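Local coordinates for protein DNA photolyase (Agrobacterium tumefaciens, PDB 4U63) that repairs cyclobutane pyrimidine dimers in ultraviolet-damaged DNA using light, with a flavin (FAD) cofactor and a methenyltetrahydrofolate antenna, at residues K23-L35 against L106-R120. Residues are numbered along the deposited sequence; the frame is centred on the assembly and turned at random.
Sequences KTAPVIVWFRKDL and LISETGADTVVWNRR. With SO4 (sulfate ion), chain D; SO4 (sulfate ion), chain L; SO4 (sulfate ion), chain E.
Backbone bonding defines the pairing of Ile28 and Trp30 with strand 114-118. Ile28 N donates to Thr114 O (2.9 Å), Ile28 O accepts from Val116 N, and Trp30 N returns to Val116 O (3.0 Å); Asp113 N to Pro26 O precedes them.

Apolar contacts line both faces of this ladder. Val29 CG2 meets Val116 CG2 on the face covered by helix 41-49. Across the sheet, Ile28 has CG1 anti to its carbonyl carbon (chi1 -65°), which with an extended chi2 carries CD1 to Ile107 CG1 (3.6 Å), Leu106 CB and Ala112 CB, joining the strand to the end of helix 99-110.

The axes of strands 27-31 and 114-118 run parallel at 25°, and the five-stranded parallel sheet, order 3-2-1-4-5 with helices between strands, is consistent with the Rossmann-like α/β domain of photolyases, 27-31 being central.

Aromatic and cationic groups pack beyond the ladder. The edge of Trp30 is directed at the face of Trp117, planes 87° apart, an offset edge-to-face pair. Over that same Trp117 face, Arg32 CZ sits 4.2 Å from the five-membered ring centroid, a cation-pi contact. Arg120 CD covers the other guanidinium face of Arg32; Asp129 forms salt bridges with both arginines, probably offsetting their like charges.

Polar side chains complete the C-terminal end. Bent at chi2 and chi3, Arg32 sends NH2 to Asn118 O (2.8 Å), which lies in the guanidinium plane. Asn118 ND2 reaches the anti lone pair of Asp34 OD2 (2.7 Å), while Asp34 OD1 accepts from Arg32 N. A water accepts from Arg32 NE and Asn118 N.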
loop_
_atom_site.group_PDB
_atom_site.type_symbol
_atom_site.label_atom_id
_atom_site.label_comp_id
_atom_site.label_asym_id
_atom_site.label_seq_id
_atom_site.Cartn_x
_atom_site.Cartn_y
_atom_site.Cartn_z
ATOM N N LYS A 23 -4.674 11.855 -41.702
ATOM C CA LYS A 23 -4.958 11.787 -40.272
ATOM C C LYS A 23 -4.100 10.782 -39.556
ATOM O O LYS A 23 -3.565 9.851 -40.154
ATOM C CB LYS A 23 -6.441 11.489 -40.025
ATOM C CG LYS A 23 -7.376 12.562 -40.565
ATOM C CD LYS A 23 -6.963 13.968 -40.119
ATOM C CE LYS A 23 -7.967 15.018 -40.543
ATOM N NZ LYS A 23 -8.051 15.143 -42.025
ATOM N N THR A 24 -3.982 11.000 -38.254
ATOM C CA THR A 24 -3.182 10.180 -37.386
ATOM C C THR A 24 -4.116 9.186 -36.710
ATOM O O THR A 24 -5.206 9.553 -36.272
ATOM C CB THR A 24 -2.465 11.064 -36.356
ATOM O OG1 THR A 24 -1.607 11.990 -37.048
ATOM C CG2 THR A 24 -1.637 10.236 -35.384
ATOM N N ALA A 25 -3.692 7.929 -36.634
ATOM C CA ALA A 25 -4.483 6.901 -35.959
ATOM C C ALA A 25 -4.607 7.207 -34.458
ATOM O O ALA A 25 -3.752 7.890 -33.884
ATOM C CB ALA A 25 -3.856 5.529 -36.155
ATOM N N PRO A 26 -5.677 6.710 -33.815
ATOM C CA PRO A 26 -5.736 6.825 -32.365
ATOM C C PRO A 26 -4.679 6.007 -31.623
ATOM O O PRO A 26 -3.976 5.152 -32.213
ATOM C CB PRO A 26 -7.138 6.294 -32.018
ATOM C CG PRO A 26 -7.924 6.439 -33.273
ATOM C CD PRO A 26 -6.945 6.201 -34.378
ATOM N N VAL A 27 -4.591 6.287 -30.331
ATOM C CA VAL A 27 -3.732 5.566 -29.403
ATOM C C VAL A 27 -4.542 5.270 -28.139
ATOM O O VAL A 27 -5.223 6.159 -27.594
ATOM C CB VAL A 27 -2.439 6.363 -29.071
ATOM C CG1 VAL A 27 -2.745 7.814 -28.696
ATOM C CG2 VAL A 27 -1.643 5.679 -27.960
ATOM N N ILE A 28 -4.470 4.022 -27.682
ATOM C CA ILE A 28 -5.136 3.605 -26.461
ATOM C C ILE A 28 -4.170 3.689 -25.285
ATOM O O ILE A 28 -3.039 3.208 -25.368
ATOM C CB ILE A 28 -5.677 2.165 -26.592
ATOM C CG1 ILE A 28 -6.771 2.129 -27.671
ATOM C CG2 ILE A 28 -6.221 1.656 -25.262
ATOM C CD1 ILE A 28 -7.032 0.761 -28.227
ATOM N N VAL A 29 -4.625 4.307 -24.199
ATOM C CA VAL A 29 -3.872 4.365 -22.954
ATOM C C VAL A 29 -4.607 3.514 -21.942
ATOM O O VAL A 29 -5.701 3.873 -21.508
ATOM C CB VAL A 29 -3.742 5.801 -22.394
ATOM C CG1 VAL A 29 -2.912 5.789 -21.113
ATOM C CG2 VAL A 29 -3.119 6.724 -23.421
ATOM N N TRP A 30 -4.001 2.399 -21.559
ATOM C CA TRP A 30 -4.614 1.478 -20.603
ATOM C C TRP A 30 -4.107 1.785 -19.189
ATOM O O TRP A 30 -2.941 1.551 -18.895
ATOM C CB TRP A 30 -4.323 0.022 -21.019
ATOM C CG TRP A 30 -4.831 -1.014 -20.054
ATOM C CD1 TRP A 30 -5.846 -0.869 -19.134
ATOM C CD2 TRP A 30 -4.360 -2.357 -19.919
ATOM N NE1 TRP A 30 -6.015 -2.028 -18.443
ATOM C CE2 TRP A 30 -5.119 -2.962 -18.898
ATOM C CE3 TRP A 30 -3.358 -3.108 -20.557
ATOM C CZ2 TRP A 30 -4.917 -4.288 -18.494
ATOM C CZ3 TRP A 30 -3.151 -4.435 -20.149
ATOM C CH2 TRP A 30 -3.934 -5.008 -19.132
ATOM N N PHE A 31 -5.002 2.336 -18.352
ATOM C CA PHE A 31 -4.750 2.639 -16.936
ATOM C C PHE A 31 -4.993 1.416 -16.048
ATOM O O PHE A 31 -5.977 0.688 -16.239
ATOM C CB PHE A 31 -5.686 3.754 -16.441
ATOM C CG PHE A 31 -5.293 5.139 -16.871
ATOM C CD1 PHE A 31 -5.718 5.654 -18.088
ATOM C CD2 PHE A 31 -4.518 5.942 -16.044
ATOM C CE1 PHE A 31 -5.362 6.944 -18.473
ATOM C CE2 PHE A 31 -4.163 7.222 -16.422
ATOM C CZ PHE A 31 -4.590 7.731 -17.637
ATOM N N ARG A 32 -4.105 1.212 -15.070
ATOM C CA ARG A 32 -4.246 0.146 -14.071
ATOM C C ARG A 32 -4.047 0.723 -12.640
ATOM O O ARG A 32 -5.003 1.207 -12.043
ATOM C CB ARG A 32 -3.284 -1.007 -14.374
ATOM C CG ARG A 32 -3.576 -1.761 -15.677
ATOM C CD ARG A 32 -2.887 -1.156 -16.894
ATOM N NE ARG A 32 -1.437 -1.253 -16.811
ATOM C CZ ARG A 32 -0.734 -2.362 -17.049
ATOM N NH1 ARG A 32 -1.343 -3.500 -17.397
ATOM N NH2 ARG A 32 0.596 -2.335 -16.927
ATOM N N LYS A 33 -2.835 0.699 -12.096
ATOM C CA LYS A 33 -2.572 1.340 -10.791
ATOM C C LYS A 33 -1.606 2.497 -11.046
ATOM O O LYS A 33 -0.490 2.560 -10.515
ATOM C CB LYS A 33 -2.057 0.348 -9.750
ATOM C CG LYS A 33 -3.085 -0.717 -9.376
ATOM C CD LYS A 33 -2.631 -1.610 -8.228
ATOM C CE LYS A 33 -3.796 -2.464 -7.726
ATOM N NZ LYS A 33 -3.417 -3.489 -6.719
ATOM N N ASP A 34 -2.071 3.409 -11.888
ATOM C CA ASP A 34 -1.310 4.577 -12.305
ATOM C C ASP A 34 -2.308 5.696 -12.568
ATOM O O ASP A 34 -2.256 6.365 -13.591
ATOM C CB ASP A 34 -0.522 4.249 -13.568
ATOM C CG ASP A 34 -1.430 3.830 -14.742
ATOM O OD1 ASP A 34 -2.612 3.484 -14.505
ATOM O OD2 ASP A 34 -0.965 3.857 -15.903
ATOM N N LEU A 35 -3.222 5.893 -11.627
ATOM C CA LEU A 35 -4.391 6.743 -11.863
ATOM C C LEU A 35 -4.061 8.201 -11.616
ATOM O O LEU A 35 -4.492 8.806 -10.640
ATOM C CB LEU A 35 -5.570 6.259 -11.014
ATOM C CG LEU A 35 -5.894 4.760 -11.187
ATOM C CD1 LEU A 35 -7.127 4.390 -10.372
ATOM C CD2 LEU A 35 -6.098 4.391 -12.649
ATOM N N LEU A 106 -11.552 -2.463 -28.859
ATOM C CA LEU A 106 -11.278 -1.009 -28.916
ATOM C C LEU A 106 -10.441 -0.631 -30.134
ATOM O O LEU A 106 -10.711 0.367 -30.796
ATOM C CB LEU A 106 -10.573 -0.513 -27.649
ATOM C CG LEU A 106 -11.452 -0.323 -26.418
ATOM C CD1 LEU A 106 -10.589 -0.073 -25.190
ATOM C CD2 LEU A 106 -12.432 0.826 -26.614
ATOM N N ILE A 107 -9.425 -1.438 -30.414
ATOM C CA ILE A 107 -8.556 -1.242 -31.574
ATOM C C ILE A 107 -9.366 -1.298 -32.869
ATOM O O ILE A 107 -9.255 -0.406 -33.715
ATOM C CB ILE A 107 -7.411 -2.284 -31.577
ATOM C CG1 ILE A 107 -6.396 -1.944 -30.485
ATOM C CG2 ILE A 107 -6.698 -2.350 -32.921
ATOM C CD1 ILE A 107 -5.554 -3.114 -30.039
ATOM N N SER A 108 -10.182 -2.344 -33.008
ATOM C CA SER A 108 -11.030 -2.518 -34.177
ATOM C C SER A 108 -11.994 -1.339 -34.374
ATOM O O SER A 108 -12.111 -0.806 -35.481
ATOM C CB SER A 108 -11.809 -3.837 -34.082
ATOM O OG SER A 108 -12.697 -3.970 -35.174
ATOM N N GLU A 109 -12.670 -0.937 -33.300
ATOM C CA GLU A 109 -13.637 0.159 -33.363
ATOM C C GLU A 109 -13.001 1.510 -33.705
ATOM O O GLU A 109 -13.508 2.246 -34.562
ATOM C CB GLU A 109 -14.392 0.306 -32.037
ATOM C CG GLU A 109 -15.342 1.508 -32.032
ATOM C CD GLU A 109 -16.252 1.576 -30.826
ATOM O OE1 GLU A 109 -16.255 0.632 -30.010
ATOM O OE2 GLU A 109 -16.973 2.593 -30.707
ATOM N N THR A 110 -11.910 1.834 -33.018
ATOM C CA THR A 110 -11.294 3.166 -33.131
ATOM C C THR A 110 -10.280 3.289 -34.271
ATOM O O THR A 110 -10.044 4.390 -34.763
ATOM C CB THR A 110 -10.581 3.561 -31.828
ATOM O OG1 THR A 110 -9.512 2.648 -31.568
ATOM C CG2 THR A 110 -11.557 3.573 -30.648
ATOM N N GLY A 111 -9.689 2.167 -34.681
ATOM C CA GLY A 111 -8.603 2.166 -35.663
ATOM C C GLY A 111 -7.243 2.501 -35.059
ATOM O O GLY A 111 -6.305 2.823 -35.796
ATOM N N ALA A 112 -7.129 2.425 -33.726
ATOM C CA ALA A 112 -5.877 2.723 -33.024
ATOM C C ALA A 112 -4.755 1.832 -33.529
ATOM O O ALA A 112 -4.980 0.663 -33.835
ATOM C CB ALA A 112 -6.046 2.537 -31.521
ATOM N N ASP A 113 -3.553 2.384 -33.634
ATOM C CA ASP A 113 -2.392 1.595 -34.059
ATOM C C ASP A 113 -1.422 1.315 -32.907
ATOM O O ASP A 113 -0.427 0.628 -33.099
ATOM C CB ASP A 113 -1.666 2.267 -35.238
ATOM C CG ASP A 113 -0.986 3.573 -34.862
ATOM O OD1 ASP A 113 -1.017 3.966 -33.671
ATOM O OD2 ASP A 113 -0.416 4.208 -35.784
ATOM N N THR A 114 -1.723 1.847 -31.718
ATOM C CA THR A 114 -0.830 1.756 -30.578
ATOM C C THR A 114 -1.604 1.579 -29.279
ATOM O O THR A 114 -2.676 2.175 -29.089
ATOM C CB THR A 114 0.062 3.028 -30.481
ATOM O OG1 THR A 114 0.798 3.191 -31.696
ATOM C CG2 THR A 114 1.051 2.962 -29.307
ATOM N N VAL A 115 -1.053 0.749 -28.395
ATOM C CA VAL A 115 -1.508 0.655 -27.023
ATOM C C VAL A 115 -0.312 0.977 -26.145
ATOM O O VAL A 115 0.767 0.426 -26.346
ATOM C CB VAL A 115 -2.026 -0.744 -26.646
ATOM C CG1 VAL A 115 -2.525 -0.745 -25.202
ATOM C CG2 VAL A 115 -3.133 -1.190 -27.594
ATOM N N VAL A 116 -0.511 1.876 -25.184
ATOM C CA VAL A 116 0.505 2.173 -24.197
ATOM C C VAL A 116 0.001 1.909 -22.786
ATOM O O VAL A 116 -1.204 1.992 -22.503
ATOM C CB VAL A 116 1.012 3.631 -24.292
ATOM C CG1 VAL A 116 1.666 3.874 -25.645
ATOM C CG2 VAL A 116 -0.115 4.633 -24.039
ATOM N N TRP A 117 0.939 1.588 -21.909
ATOM C CA TRP A 117 0.670 1.484 -20.493
ATOM C C TRP A 117 1.922 1.731 -19.663
ATOM O O TRP A 117 3.044 1.673 -20.160
ATOM C CB TRP A 117 0.055 0.120 -20.134
ATOM C CG TRP A 117 0.891 -1.136 -20.428
ATOM C CD1 TRP A 117 2.041 -1.541 -19.788
ATOM C CD2 TRP A 117 0.592 -2.161 -21.389
ATOM N NE1 TRP A 117 2.477 -2.742 -20.312
ATOM C CE2 TRP A 117 1.609 -3.141 -21.294
ATOM C CE3 TRP A 117 -0.430 -2.339 -22.332
ATOM C CZ2 TRP A 117 1.629 -4.285 -22.106
ATOM C CZ3 TRP A 117 -0.413 -3.475 -23.136
ATOM C CH2 TRP A 117 0.614 -4.436 -23.017
ATOM N N ASN A 118 1.702 2.026 -18.392
ATOM C CA ASN A 118 2.779 2.109 -17.433
ATOM C C ASN A 118 3.035 0.739 -16.848
ATOM O O ASN A 118 2.099 0.026 -16.463
ATOM C CB ASN A 118 2.435 3.118 -16.352
ATOM C CG ASN A 118 2.377 4.522 -16.904
ATOM O OD1 ASN A 118 3.342 4.987 -17.515
ATOM N ND2 ASN A 118 1.259 5.196 -16.722
ATOM N N ARG A 119 4.312 0.377 -16.790
ATOM C CA ARG A 119 4.722 -0.920 -16.271
ATOM C C ARG A 119 4.244 -1.092 -14.839
ATOM O O ARG A 119 4.175 -0.114 -14.063
ATOM C CB ARG A 119 6.242 -1.060 -16.310
ATOM C CG ARG A 119 6.800 -1.137 -17.701
ATOM C CD ARG A 119 8.304 -0.984 -17.697
ATOM N NE ARG A 119 8.785 -0.776 -19.055
ATOM C CZ ARG A 119 9.946 -0.213 -19.377
ATOM N NH1 ARG A 119 10.789 0.226 -18.437
ATOM N NH2 ARG A 119 10.266 -0.083 -20.661
ATOM N N ARG A 120 3.883 -2.324 -14.519
ATOM C CA ARG A 120 3.556 -2.727 -13.160
ATOM C C ARG A 120 4.532 -3.823 -12.839
ATOM O O ARG A 120 4.789 -4.692 -13.663
ATOM C CB ARG A 120 2.101 -3.178 -13.018
ATOM C CG ARG A 120 1.673 -4.313 -13.925
ATOM C CD ARG A 120 0.178 -4.520 -13.840
ATOM N NE ARG A 120 -0.317 -5.393 -14.902
ATOM C CZ ARG A 120 -1.589 -5.764 -15.049
ATOM N NH1 ARG A 120 -2.521 -5.347 -14.197
ATOM N NH2 ARG A 120 -1.933 -6.559 -16.058
HETATM S S SO4 D . 13.365 1.862 -20.816
HETATM O O1 SO4 D . 12.715 0.708 -21.463
HETATM O O2 SO4 D . 13.351 3.015 -21.737
HETATM O O3 SO4 D . 14.764 1.509 -20.504
HETATM O O4 SO4 D . 12.656 2.216 -19.566
HETATM S S SO4 L . -2.433 15.069 -34.784
HETATM O O1 SO4 L . -2.190 16.470 -35.195
HETATM O O2 SO4 L . -3.531 14.518 -35.589
HETATM O O3 SO4 L . -1.209 14.262 -34.994
HETATM O O4 SO4 L . -2.833 15.048 -33.369
HETATM S S SO4 E . 8.554 -1.887 -24.079
HETATM O O1 SO4 E . 9.047 -2.846 -25.084
HETATM O O2 SO4 E . 7.923 -0.722 -24.720
HETATM O O3 SO4 E . 7.571 -2.596 -23.233
HETATM O O4 SO4 E . 9.687 -1.408 -23.260
HETATM O O HOH W 1 -0.897 1.591 -17.185
HETATM O O HOH W 2 0.040 0.504 -14.250
#